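Local coordinates for protein-glutamine gamma-glutamyltransferase (Pseudomonas aeruginosa PAO1, PDB 6G4H) that catalyses the cross-linking of protein glutamine and lysine side chains through its periplasmic transglutaminase domain and is critical for the viability of the bacterium, at residues G241-Y246 with D285-V290. Numbering follows the deposited sequence.
With EMC (ethyl mercury ion), chain F; PO4 (phosphate ion), chain B.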
loop_
_atom_site.group_PDB
_atom_site.type_symbol
_atom_site.label_atom_id
_atom_site.label_comp_id
_atom_site.label_asym_id
_atom_site.label_seq_id
_atom_site.Cartn_x
_atom_site.Cartn_y
_atom_site.Cartn_z
ATOM N N GLY A 241 14.766 -8.991 0.459
ATOM C CA GLY A 241 14.043 -8.090 1.361
ATOM C C GLY A 241 12.629 -8.582 1.558
ATOM O O GLY A 241 12.279 -9.690 1.169
ATOM N N PHE A 242 11.803 -7.734 2.163
ATOM C CA PHE A 242 10.415 -8.067 2.404
ATOM C C PHE A 242 9.485 -6.978 1.809
ATOM O O PHE A 242 9.916 -6.166 0.955
ATOM C CB PHE A 242 10.215 -8.432 3.897
ATOM C CG PHE A 242 10.716 -7.408 4.855
ATOM C CD1 PHE A 242 9.937 -6.334 5.176
ATOM C CD2 PHE A 242 12.011 -7.501 5.427
ATOM C CE1 PHE A 242 10.403 -5.378 6.051
ATOM C CE2 PHE A 242 12.451 -6.566 6.333
ATOM C CZ PHE A 242 11.663 -5.471 6.622
ATOM N N CYS A 243 8.191 -7.018 2.129
ATOM C CA CYS A 243 7.230 -6.223 1.399
ATOM C C CYS A 243 7.635 -4.745 1.254
ATOM O O CYS A 243 7.434 -4.156 0.210
ATOM C CB CYS A 243 5.848 -6.325 2.029
ATOM S SG CYS A 243 5.785 -5.666 3.685
ATOM N N ALA A 244 8.230 -4.178 2.275
ATOM C CA ALA A 244 8.584 -2.773 2.241
ATOM C C ALA A 244 9.665 -2.465 1.195
ATOM O O ALA A 244 9.629 -1.417 0.562
ATOM C CB ALA A 244 9.085 -2.327 3.601
ATOM N N HIS A 245 10.634 -3.365 1.052
ATOM C CA HIS A 245 11.678 -3.211 0.025
ATOM C C HIS A 245 11.093 -3.253 -1.369
ATOM O O HIS A 245 11.422 -2.416 -2.222
ATOM C CB HIS A 245 12.758 -4.325 0.137
ATOM C CG HIS A 245 13.463 -4.338 1.442
ATOM N ND1 HIS A 245 12.925 -4.934 2.573
ATOM C CD2 HIS A 245 14.651 -3.808 1.813
ATOM C CE1 HIS A 245 13.766 -4.769 3.581
ATOM N NE2 HIS A 245 14.820 -4.095 3.149
ATOM N N TYR A 246 10.282 -4.268 -1.633
ATOM C CA TYR A 246 9.678 -4.428 -2.944
ATOM C C TYR A 246 8.742 -3.245 -3.286
ATOM O O TYR A 246 8.792 -2.697 -4.416
ATOM C CB TYR A 246 8.922 -5.767 -3.074
ATOM C CG TYR A 246 9.881 -6.948 -3.108
ATOM C CD1 TYR A 246 10.443 -7.347 -4.281
ATOM C CD2 TYR A 246 10.265 -7.606 -1.950
ATOM C CE1 TYR A 246 11.337 -8.400 -4.348
ATOM C CE2 TYR A 246 11.178 -8.658 -1.999
ATOM C CZ TYR A 246 11.705 -9.048 -3.208
ATOM O OH TYR A 246 12.611 -10.069 -3.276
ATOM N N ASP A 285 0.332 -8.947 10.492
ATOM C CA ASP A 285 -0.225 -8.885 9.161
ATOM C C ASP A 285 0.128 -7.598 8.396
ATOM O O ASP A 285 -0.356 -7.381 7.288
ATOM C CB ASP A 285 -1.736 -9.042 9.245
ATOM C CG ASP A 285 -2.163 -10.468 9.688
ATOM O OD1 ASP A 285 -1.616 -11.489 9.193
ATOM O OD2 ASP A 285 -3.021 -10.564 10.583
ATOM N N ALA A 286 0.924 -6.727 9.024
ATOM C CA ALA A 286 1.338 -5.481 8.377
ATOM C C ALA A 286 1.957 -5.705 7.010
ATOM O O ALA A 286 2.766 -6.639 6.799
ATOM C CB ALA A 286 2.311 -4.754 9.263
ATOM N N HIS A 287 1.627 -4.822 6.065
ATOM C CA HIS A 287 2.030 -5.058 4.702
ATOM C C HIS A 287 2.060 -3.728 3.949
ATOM O O HIS A 287 1.336 -2.799 4.301
ATOM C CB HIS A 287 1.030 -6.057 4.063
ATOM C CG HIS A 287 1.461 -6.619 2.738
ATOM N ND1 HIS A 287 2.538 -7.472 2.595
ATOM C CD2 HIS A 287 0.899 -6.519 1.506
ATOM C CE1 HIS A 287 2.660 -7.801 1.318
ATOM N NE2 HIS A 287 1.662 -7.265 0.641
ATOM N N ALA A 288 2.897 -3.677 2.924
ATOM C CA ALA A 288 3.098 -2.516 2.064
ATOM C C ALA A 288 2.984 -2.942 0.615
ATOM O O ALA A 288 3.399 -4.040 0.235
ATOM C CB ALA A 288 4.452 -1.868 2.360
ATOM N N TRP A 289 2.309 -2.131 -0.169
ATOM C CA TRP A 289 2.177 -2.342 -1.582
ATOM C C TRP A 289 2.220 -0.998 -2.349
ATOM O O TRP A 289 2.606 0.026 -1.779
ATOM C CB TRP A 289 0.937 -3.182 -1.877
ATOM C CG TRP A 289 -0.418 -2.639 -1.436
ATOM C CD1 TRP A 289 -1.345 -2.040 -2.229
ATOM C CD2 TRP A 289 -1.007 -2.711 -0.135
ATOM N NE1 TRP A 289 -2.441 -1.710 -1.519
ATOM C CE2 TRP A 289 -2.278 -2.137 -0.232
ATOM C CE3 TRP A 289 -0.571 -3.167 1.108
ATOM C CZ2 TRP A 289 -3.145 -2.030 0.862
ATOM C CZ3 TRP A 289 -1.452 -3.086 2.213
ATOM C CH2 TRP A 289 -2.734 -2.527 2.058
ATOM N N VAL A 290 1.811 -1.027 -3.612
ATOM C CA VAL A 290 1.970 0.094 -4.532
ATOM C C VAL A 290 0.673 0.411 -5.231
ATOM O O VAL A 290 -0.176 -0.469 -5.467
ATOM C CB VAL A 290 3.051 -0.271 -5.552
ATOM C CG1 VAL A 290 3.297 0.860 -6.524
ATOM C CG2 VAL A 290 4.305 -0.627 -4.797
HETATM HG HG EMC F . 5.963 -7.308 5.340
HETATM C C1 EMC F . 6.907 -8.471 7.082
HETATM C C2 EMC F . 6.394 -7.949 8.343
HETATM P P PO4 B . 4.041 -10.336 4.235
HETATM O O1 PO4 B . 3.324 -10.922 5.454
HETATM O O2 PO4 B . 4.040 -8.789 4.274
HETATM O O3 PO4 B . 3.356 -10.957 3.022
HETATM O O4 PO4 B . 5.468 -10.856 4.212
#
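The N-terminal turn of helix 243-256 packs against the start of strand 286-294, the backbones coming nearest at A244 and A288, whose CA atoms lie 5.5 Å apart. There the methyl of A288 points at the helix and its CB meets A244 CA at 4.2 Å. One residue earlier on each segment, C243 faces the strand with its CB 3.5 Å from H287 ND1, placed obliquely to the imidazole. C243 SG, held between the backbone N and the carbonyl carbon (chi1 64°), lies 3.6 Å from A288 N. The CB of H287 points away from the helix, but with CG anti to the backbone N (chi1 -168°) the ring swings back toward the cysteine. This cysteine at a helix start and histidine on a neighbouring strand correspond to the Cys-His pair of the papain-like catalytic triad of the transglutaminase superfamily, with C243 as the probable nucleophile and D303, hydrogen-bonded to H287 NE2, as the probable third member. In this crystal the cysteine sulfur carries ethyl mercury, with C243 SG 2.3 Å from the metal. One oxygen of a phosphate, probably from the crystallisation liquor, links the mercury to the histidine: O2 lies 2.6 Å from the metal and, at the imidazole edge, accepts a nearly straight hydrogen bond from H287 ND1 (2.6 Å, 160°). The bonds at ND1 and NE2 together hold the ring's rotation. Y219 and R312 also hydrogen-bond to this phosphate.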